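Local coordinates for CurF (Lyngbya majuscula, PDB 5DP2), which probably catalyses NADPH-dependent cyclopropane ring formation in curacin A biosynthesis, as an enoyl reductase-type domain of a polyketide synthase, at residues 228-233 and 245-250; 251-256 and 274-279. All coordinates share one frame; numbering follows the deposited sequence.

Contact 1 of 2, residues 228-233 and 245-250; sequences DVIFNS and DILAPG. With NAP (NADP nicotinamide-adenine-dinucleotide phosphate), chain B.
Ile230 lays the end of its side chain across Leu247, with its CD1 methyl 3.6 Å from Leu247 CD2. Ile230 CG1 meets the same leucine methyl at 3.7 Å, so one branch of Leu247 carries most of the touching as the two side chains cross at a slant. The isoleucine reaches this far because CG1 stands anti to its own carbonyl carbon (chi1 -63°) and the chain then runs out extended (chi2 174°). On another side of the same CD1 lies Ile246, whose CG1 is 4.1 Å away. These three residues are buried and make up the apolar part of the contact.

At the start of segment 228-233 the contact changes character. The CB of Asp228 points away from 245-250, but its carboxylate bends back until OD1 lies 3.9 Å from Ala248 CB, a van der Waals approach. A water donates to Asp228 OD1 at 2.7 Å and to Pro249 O at 2.9 Å, and so forms a polar link between segments that share no direct hydrogen bond. The other carboxylate oxygen, OD2, accepts from the backbone N of Arg161, and with a partner on each oxygen the group is probably held in its rotation. Just past the far end of the strand, Ser233 CB rests 3.6 Å from C4D of the NADP ribose next to the nicotinamide.

Helix 239-245 carries the chain from the central strand 227-232 to the short strand 247-248, which leads into strand 251-255. Here Leu247 also touches Tyr253 of that next strand, while Ile246 packs on Phe214, Ala215 and Arg219 of helix 214-221 and, like Ile230, on Leu163 of strand 161-164.

Contact 2 of 2, residues 251-256 and 274-279; sequences GRYIEI and VKYFPF. With NAP (NADP nicotinamide-adenine-dinucleotide phosphate), chain B.
Five backbone hydrogen bonds join segments 251-256 and 274-279 in parallel register, the straightest running from Tyr253 N to Lys275 O at 2.8 Å (171° at the hydrogen). Lys275 N to Gly251 O, Phe277 N to Tyr253 O and Glu255 N to Phe277 O continue the ladder, and a longer bond of 3.3 Å from Phe279 N to Glu255 O ends it. Just beyond, the nicotinamide N7N of NADP donates to Ile256 O at 2.9 Å and to Phe279 O at 2.8 Å. Tyr253 OH donates to the anti lone pair of Glu255 OE1, 2.6 Å away, and a water donates to both Tyr253 OH and Tyr276 OH, the latter also hydrogen-bonded to Trp262 O.

With each CG anti to its own backbone N (chi1 171° in Tyr253), the two tyrosines lie side by side, centroids 5.0 Å apart and planes at 34°, with Tyr276 CE1 over one face of the Tyr253 ring. Pro278 CD sits over the centre of a Tyr276 face. A leucine in place of Tyr253 would probably leave Glu255 OE1 without its hydroxyl partner and open a gap beside the Tyr276 ring. Phe279 presents its edge to Ile254 CG2, and its CZ meets Ile256 CG2 at 3.6 Å.

With helix 264-270 between them, the strands form a beta-alpha-beta unit at one margin of a Rossmann-type sheet, whose carboxyl ends hold the dinucleotide.

Contact 1 and contact 2 follow one another along the chain, their centres about 8 Å apart, and meet through neighbouring strands 227-232 and 251-255 of one parallel sheet. Ile254 N lies 2.8 Å from Ile230 O, a probable backbone hydrogen bond between the two strands. Asn232 ND2 approaches Glu255 OE1 to 2.8 Å, so the oxygen gripped in contact 2 by Tyr253 probably has a second donor in contact 1. Nearer the amino ends, Val229 CG2 packs 3.5 Å from Arg252 CZ. Both contacts reach NADP at the carboxyl ends of their strands: Ser233 lies against the ribose, while the backbone carbonyls of Ile256 and Phe279 accept from the carboxamide nitrogen.

Contact 1 of 2, residues 228-233 and 245-250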
loop_
_atom_site.group_PDB
_atom_site.type_symbol
_atom_site.label_atom_id
_atom_site.label_comp_id
_atom_site.label_asym_id
_atom_site.label_seq_id
_atom_site.Cartn_x
_atom_site.Cartn_y
_atom_site.Cartn_z
ATOM N N ASP A 228 17.754 -4.514 -13.890
ATOM C CA ASP A 228 16.713 -5.048 -14.772
ATOM C C ASP A 228 15.307 -4.507 -14.482
ATOM O O ASP A 228 14.499 -4.408 -15.406
ATOM C CB ASP A 228 16.697 -6.576 -14.706
ATOM C CG ASP A 228 18.047 -7.168 -15.078
ATOM O OD1 ASP A 228 18.480 -6.931 -16.213
ATOM O OD2 ASP A 228 18.663 -7.816 -14.201
ATOM N N VAL A 229 15.035 -4.211 -13.212
ATOM C CA VAL A 229 13.721 -3.749 -12.775
ATOM C C VAL A 229 13.967 -2.653 -11.747
ATOM O O VAL A 229 14.817 -2.802 -10.861
ATOM C CB VAL A 229 12.893 -4.893 -12.151
ATOM C CG1 VAL A 229 11.532 -4.407 -11.669
ATOM C CG2 VAL A 229 12.720 -6.050 -13.127
ATOM N N ILE A 230 13.155 -1.585 -11.831
ATOM C CA ILE A 230 13.098 -0.563 -10.787
ATOM C C ILE A 230 11.658 -0.512 -10.268
ATOM O O ILE A 230 10.716 -0.447 -11.063
ATOM C CB ILE A 230 13.548 0.819 -11.309
ATOM C CG1 ILE A 230 15.014 0.766 -11.741
ATOM C CG2 ILE A 230 13.321 1.876 -10.244
ATOM C CD1 ILE A 230 15.517 2.028 -12.406
ATOM N N PHE A 231 11.521 -0.528 -8.944
ATOM C CA PHE A 231 10.240 -0.349 -8.257
ATOM C C PHE A 231 10.326 0.999 -7.546
ATOM O O PHE A 231 10.994 1.120 -6.510
ATOM C CB PHE A 231 10.016 -1.505 -7.279
ATOM C CG PHE A 231 8.671 -1.479 -6.595
ATOM C CD1 PHE A 231 7.570 -2.082 -7.180
ATOM C CD2 PHE A 231 8.502 -0.901 -5.354
ATOM C CE1 PHE A 231 6.330 -2.080 -6.558
ATOM C CE2 PHE A 231 7.262 -0.915 -4.730
ATOM C CZ PHE A 231 6.179 -1.494 -5.339
ATOM N N ASN A 232 9.691 2.017 -8.143
ATOM C CA ASN A 232 9.872 3.393 -7.703
ATOM C C ASN A 232 8.576 4.027 -7.224
ATOM O O ASN A 232 7.506 3.760 -7.761
ATOM C CB ASN A 232 10.407 4.248 -8.847
ATOM C CG ASN A 232 10.845 5.632 -8.370
ATOM O OD1 ASN A 232 11.476 5.735 -7.302
ATOM N ND2 ASN A 232 10.506 6.677 -9.113
ATOM N N SER A 233 8.718 4.935 -6.259
ATOM C CA SER A 233 7.672 5.863 -5.847
ATOM C C SER A 233 8.167 7.316 -5.732
ATOM O O SER A 233 7.379 8.184 -5.363
ATOM C CB SER A 233 7.063 5.439 -4.527
ATOM O OG SER A 233 7.995 5.497 -3.477
ATOM N N ASP A 245 17.909 6.241 -16.566
ATOM C CA ASP A 245 19.261 6.096 -17.065
ATOM C C ASP A 245 20.027 4.904 -16.521
ATOM O O ASP A 245 20.992 4.490 -17.160
ATOM C CB ASP A 245 20.024 7.371 -16.847
ATOM C CG ASP A 245 19.522 8.530 -17.759
ATOM O OD1 ASP A 245 18.730 8.262 -18.702
ATOM O OD2 ASP A 245 20.007 9.637 -17.570
ATOM N N ILE A 246 19.608 4.343 -15.383
ATOM C CA ILE A 246 20.288 3.184 -14.811
ATOM C C ILE A 246 19.560 1.874 -15.091
ATOM O O ILE A 246 19.974 0.827 -14.580
ATOM C CB ILE A 246 20.607 3.344 -13.326
ATOM C CG1 ILE A 246 19.352 3.502 -12.487
ATOM C CG2 ILE A 246 21.637 4.445 -13.143
ATOM C CD1 ILE A 246 19.603 3.508 -11.011
ATOM N N LEU A 247 18.548 1.885 -15.965
ATOM C CA LEU A 247 17.960 0.637 -16.433
ATOM C C LEU A 247 18.909 -0.054 -17.400
ATOM O O LEU A 247 19.428 0.578 -18.344
ATOM C CB LEU A 247 16.609 0.899 -17.103
ATOM C CG LEU A 247 15.525 1.258 -16.119
ATOM C CD1 LEU A 247 14.363 1.954 -16.820
ATOM C CD2 LEU A 247 15.022 0.053 -15.365
ATOM N N ALA A 248 19.092 -1.357 -17.197
ATOM C CA ALA A 248 19.781 -2.219 -18.157
ATOM C C ALA A 248 18.994 -2.248 -19.468
ATOM O O ALA A 248 17.839 -1.821 -19.540
ATOM C CB ALA A 248 19.882 -3.598 -17.546
ATOM N N PRO A 249 19.604 -2.789 -20.545
ATOM C CA PRO A 249 18.873 -2.960 -21.793
ATOM C C PRO A 249 17.551 -3.689 -21.570
ATOM O O PRO A 249 17.512 -4.721 -20.897
ATOM C CB PRO A 249 19.827 -3.778 -22.663
ATOM C CG PRO A 249 21.152 -3.575 -22.071
ATOM C CD PRO A 249 21.002 -3.236 -20.654
ATOM N N GLY A 250 16.458 -3.129 -22.113
ATOM C CA GLY A 250 15.157 -3.747 -21.965
ATOM C C GLY A 250 14.611 -3.733 -20.543
ATOM O O GLY A 250 13.669 -4.481 -20.246
HETATM P PA NAP B . 5.683 4.473 2.822
HETATM O O1A NAP B . 5.583 3.698 4.091
HETATM O O2A NAP B . 6.543 3.963 1.725
HETATM O O5B NAP B . 6.095 5.964 3.221
HETATM C C5B NAP B . 6.599 6.882 2.241
HETATM C C4B NAP B . 8.034 6.598 1.851
HETATM O O4B NAP B . 8.488 7.655 1.038
HETATM C C3B NAP B . 8.975 6.469 3.012
HETATM O O3B NAP B . 9.480 5.132 3.029
HETATM C C2B NAP B . 10.091 7.498 2.751
HETATM O O2B NAP B . 11.419 7.072 2.875
HETATM C C1B NAP B . 9.896 7.845 1.288
HETATM N N9A NAP B . 10.170 9.236 0.952
HETATM C C8A NAP B . 9.299 10.299 1.052
HETATM N N7A NAP B . 9.897 11.443 0.646
HETATM C C5A NAP B . 11.141 11.108 0.276
HETATM C C6A NAP B . 12.263 11.821 -0.242
HETATM N N6A NAP B . 12.175 13.150 -0.456
HETATM N N1A NAP B . 13.374 11.147 -0.510
HETATM C C2A NAP B . 13.425 9.829 -0.285
HETATM N N3A NAP B . 12.446 9.055 0.192
HETATM C C4A NAP B . 11.326 9.698 0.484
HETATM O O3 NAP B . 4.208 4.722 2.225
HETATM P PN NAP B . 3.254 3.723 1.417
HETATM O O1N NAP B . 1.872 3.964 1.886
HETATM O O2N NAP B . 3.797 2.324 1.454
HETATM O O5D NAP B . 3.360 4.312 -0.030
HETATM C C5D NAP B . 4.624 4.226 -0.727
HETATM C C4D NAP B . 4.617 5.194 -1.937
HETATM O O4D NAP B . 3.920 4.568 -2.982
HETATM C C3D NAP B . 3.887 6.520 -1.694
HETATM O O3D NAP B . 4.477 7.510 -2.548
HETATM C C2D NAP B . 2.467 6.203 -2.091
HETATM O O2D NAP B . 1.774 7.394 -2.479
HETATM C C1D NAP B . 2.674 5.242 -3.231
HETATM N N1N NAP B . 1.713 4.143 -3.466
HETATM C C2N NAP B . 1.150 3.999 -4.688
HETATM C C3N NAP B . 0.251 2.977 -4.977
HETATM C C7N NAP B . -0.338 2.864 -6.342
HETATM O O7N NAP B . -1.256 2.079 -6.443
HETATM N N7N NAP B . 0.182 3.612 -7.352
HETATM C C4N NAP B . -0.083 2.065 -3.971
HETATM C C5N NAP B . 0.509 2.231 -2.725
HETATM C C6N NAP B . 1.411 3.275 -2.485
HETATM P P2B NAP B . 12.162 6.830 4.270
HETATM O O1X NAP B . 11.504 5.613 4.906
HETATM O O2X NAP B . 13.582 6.585 3.843
HETATM O O3X NAP B . 11.967 8.079 5.095
HETATM O O HOH W 1 17.039 -5.699 -18.202
#

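Contact 2 of 2, residues 251-256 and 274-279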
loop_
_atom_site.group_PDB
_atom_site.type_symbol
_atom_site.label_atom_id
_atom_site.label_comp_id
_atom_site.label_asym_id
_atom_site.label_seq_id
_atom_site.Cartn_x
_atom_site.Cartn_y
_atom_site.Cartn_z
ATOM N N GLY A 251 15.154 -2.887 -19.675
ATOM C CA GLY A 251 14.717 -2.872 -18.283
ATOM C C GLY A 251 13.260 -2.441 -18.138
ATOM O O GLY A 251 12.685 -1.790 -19.010
ATOM N N ARG A 252 12.697 -2.821 -16.983
ATOM C CA ARG A 252 11.303 -2.577 -16.657
ATOM C C ARG A 252 11.217 -1.575 -15.506
ATOM O O ARG A 252 11.764 -1.800 -14.428
ATOM C CB ARG A 252 10.572 -3.878 -16.343
ATOM C CG ARG A 252 10.546 -4.863 -17.524
ATOM C CD ARG A 252 11.632 -5.927 -17.494
ATOM N NE ARG A 252 11.324 -6.960 -16.513
ATOM C CZ ARG A 252 12.201 -7.879 -16.095
ATOM N NH1 ARG A 252 13.476 -7.813 -16.444
ATOM N NH2 ARG A 252 11.787 -8.829 -15.285
ATOM N N TYR A 253 10.496 -0.480 -15.764
ATOM C CA TYR A 253 10.353 0.639 -14.834
ATOM C C TYR A 253 8.939 0.638 -14.283
ATOM O O TYR A 253 8.006 0.991 -15.009
ATOM C CB TYR A 253 10.705 1.939 -15.584
ATOM C CG TYR A 253 10.444 3.237 -14.902
ATOM C CD1 TYR A 253 10.275 3.356 -13.540
ATOM C CD2 TYR A 253 10.278 4.398 -15.684
ATOM C CE1 TYR A 253 9.909 4.572 -12.953
ATOM C CE2 TYR A 253 9.917 5.603 -15.119
ATOM C CZ TYR A 253 9.722 5.685 -13.759
ATOM O OH TYR A 253 9.278 6.866 -13.218
ATOM N N ILE A 254 8.809 0.230 -13.026
ATOM C CA ILE A 254 7.533 0.234 -12.320
ATOM C C ILE A 254 7.438 1.542 -11.553
ATOM O O ILE A 254 8.311 1.871 -10.743
ATOM C CB ILE A 254 7.423 -0.934 -11.334
ATOM C CG1 ILE A 254 7.708 -2.296 -11.987
ATOM C CG2 ILE A 254 6.061 -0.911 -10.676
ATOM C CD1 ILE A 254 8.054 -3.329 -10.941
ATOM N N GLU A 255 6.350 2.300 -11.796
ATOM C CA GLU A 255 6.155 3.586 -11.128
ATOM C C GLU A 255 4.834 3.560 -10.371
ATOM O O GLU A 255 3.749 3.451 -11.013
ATOM C CB GLU A 255 6.194 4.746 -12.127
ATOM C CG GLU A 255 6.070 6.126 -11.470
ATOM C CD GLU A 255 7.157 6.372 -10.422
ATOM O OE1 GLU A 255 8.331 6.535 -10.847
ATOM O OE2 GLU A 255 6.868 6.381 -9.212
ATOM N N ILE A 256 4.922 3.669 -9.052
ATOM C CA ILE A 256 3.721 3.745 -8.226
ATOM C C ILE A 256 3.495 5.150 -7.675
ATOM O O ILE A 256 2.443 5.401 -7.089
ATOM C CB ILE A 256 3.683 2.682 -7.108
ATOM C CG1 ILE A 256 4.711 2.928 -6.001
ATOM C CG2 ILE A 256 3.835 1.283 -7.716
ATOM C CD1 ILE A 256 4.576 2.009 -4.800
ATOM N N VAL A 274 12.963 0.567 -22.954
ATOM C CA VAL A 274 12.441 0.308 -21.603
ATOM C C VAL A 274 10.949 0.002 -21.650
ATOM O O VAL A 274 10.198 0.557 -22.473
ATOM C CB VAL A 274 12.760 1.554 -20.694
ATOM C CG1 VAL A 274 11.850 1.703 -19.458
ATOM C CG2 VAL A 274 14.268 1.525 -20.383
ATOM N N LYS A 275 10.519 -0.883 -20.757
ATOM C CA LYS A 275 9.123 -1.188 -20.573
ATOM C C LYS A 275 8.641 -0.408 -19.345
ATOM O O LYS A 275 9.144 -0.604 -18.252
ATOM C CB LYS A 275 8.952 -2.701 -20.430
ATOM C CG LYS A 275 9.696 -3.525 -21.512
ATOM C CD LYS A 275 9.241 -3.158 -22.923
ATOM C CE LYS A 275 9.806 -4.035 -24.044
ATOM N NZ LYS A 275 11.246 -3.797 -24.334
ATOM N N TYR A 276 7.650 0.450 -19.530
ATOM C CA TYR A 276 7.190 1.383 -18.493
ATOM C C TYR A 276 5.824 0.949 -17.968
ATOM O O TYR A 276 4.886 0.754 -18.753
ATOM C CB TYR A 276 7.121 2.782 -19.099
ATOM C CG TYR A 276 6.624 3.881 -18.176
ATOM C CD1 TYR A 276 7.057 4.001 -16.869
ATOM C CD2 TYR A 276 5.710 4.808 -18.647
ATOM C CE1 TYR A 276 6.621 5.049 -16.071
ATOM C CE2 TYR A 276 5.259 5.853 -17.859
ATOM C CZ TYR A 276 5.728 5.977 -16.569
ATOM O OH TYR A 276 5.330 7.007 -15.748
ATOM N N PHE A 277 5.736 0.823 -16.638
ATOM C CA PHE A 277 4.572 0.308 -15.949
ATOM C C PHE A 277 4.121 1.241 -14.809
ATOM O O PHE A 277 4.316 0.953 -13.637
ATOM C CB PHE A 277 4.838 -1.086 -15.395
ATOM C CG PHE A 277 5.121 -2.107 -16.443
ATOM C CD1 PHE A 277 4.113 -2.532 -17.281
ATOM C CD2 PHE A 277 6.393 -2.678 -16.575
ATOM C CE1 PHE A 277 4.348 -3.510 -18.246
ATOM C CE2 PHE A 277 6.638 -3.659 -17.514
ATOM C CZ PHE A 277 5.627 -4.045 -18.367
ATOM N N PRO A 278 3.459 2.369 -15.164
ATOM C CA PRO A 278 2.787 3.165 -14.152
ATOM C C PRO A 278 1.420 2.555 -13.845
ATOM O O PRO A 278 0.728 2.079 -14.770
ATOM C CB PRO A 278 2.607 4.518 -14.862
ATOM C CG PRO A 278 2.415 4.165 -16.315
ATOM C CD PRO A 278 3.297 2.922 -16.515
ATOM N N PHE A 279 0.993 2.585 -12.587
ATOM C CA PHE A 279 -0.348 2.113 -12.282
ATOM C C PHE A 279 -0.812 2.694 -10.968
ATOM O O PHE A 279 -0.008 3.163 -10.154
ATOM C CB PHE A 279 -0.450 0.569 -12.248
ATOM C CG PHE A 279 0.397 -0.103 -11.181
ATOM C CD1 PHE A 279 1.709 -0.450 -11.423
ATOM C CD2 PHE A 279 -0.126 -0.418 -9.943
ATOM C CE1 PHE A 279 2.456 -1.103 -10.453
ATOM C CE2 PHE A 279 0.640 -1.037 -8.969
ATOM C CZ PHE A 279 1.934 -1.392 -9.231
HETATM P PA NAP B . 5.683 4.473 2.822
HETATM O O1A NAP B . 5.583 3.698 4.091
HETATM O O2A NAP B . 6.543 3.963 1.725
HETATM O O5B NAP B . 6.095 5.964 3.221
HETATM C C5B NAP B . 6.599 6.882 2.241
HETATM C C4B NAP B . 8.034 6.598 1.851
HETATM O O4B NAP B . 8.488 7.655 1.038
HETATM C C3B NAP B . 8.975 6.469 3.012
HETATM O O3B NAP B . 9.480 5.132 3.029
HETATM C C2B NAP B . 10.091 7.498 2.751
HETATM O O2B NAP B . 11.419 7.072 2.875
HETATM C C1B NAP B . 9.896 7.845 1.288
HETATM N N9A NAP B . 10.170 9.236 0.952
HETATM C C8A NAP B . 9.299 10.299 1.052
HETATM N N7A NAP B . 9.897 11.443 0.646
HETATM C C5A NAP B . 11.141 11.108 0.276
HETATM C C6A NAP B . 12.263 11.821 -0.242
HETATM N N6A NAP B . 12.175 13.150 -0.456
HETATM N N1A NAP B . 13.374 11.147 -0.510
HETATM C C2A NAP B . 13.425 9.829 -0.285
HETATM N N3A NAP B . 12.446 9.055 0.192
HETATM C C4A NAP B . 11.326 9.698 0.484
HETATM O O3 NAP B . 4.208 4.722 2.225
HETATM P PN NAP B . 3.254 3.723 1.417
HETATM O O1N NAP B . 1.872 3.964 1.886
HETATM O O2N NAP B . 3.797 2.324 1.454
HETATM O O5D NAP B . 3.360 4.312 -0.030
HETATM C C5D NAP B . 4.624 4.226 -0.727
HETATM C C4D NAP B . 4.617 5.194 -1.937
HETATM O O4D NAP B . 3.920 4.568 -2.982
HETATM C C3D NAP B . 3.887 6.520 -1.694
HETATM O O3D NAP B . 4.477 7.510 -2.548
HETATM C C2D NAP B . 2.467 6.203 -2.091
HETATM O O2D NAP B . 1.774 7.394 -2.479
HETATM C C1D NAP B . 2.674 5.242 -3.231
HETATM N N1N NAP B . 1.713 4.143 -3.466
HETATM C C2N NAP B . 1.150 3.999 -4.688
HETATM C C3N NAP B . 0.251 2.977 -4.977
HETATM C C7N NAP B . -0.338 2.864 -6.342
HETATM O O7N NAP B . -1.256 2.079 -6.443
HETATM N N7N NAP B . 0.182 3.612 -7.352
HETATM C C4N NAP B . -0.083 2.065 -3.971
HETATM C C5N NAP B . 0.509 2.231 -2.725
HETATM C C6N NAP B . 1.411 3.275 -2.485
HETATM P P2B NAP B . 12.162 6.830 4.270
HETATM O O1X NAP B . 11.504 5.613 4.906
HETATM O O2X NAP B . 13.582 6.585 3.843
HETATM O O3X NAP B . 11.967 8.079 5.095
HETATM O O HOH W 2 7.317 8.512 -14.498
#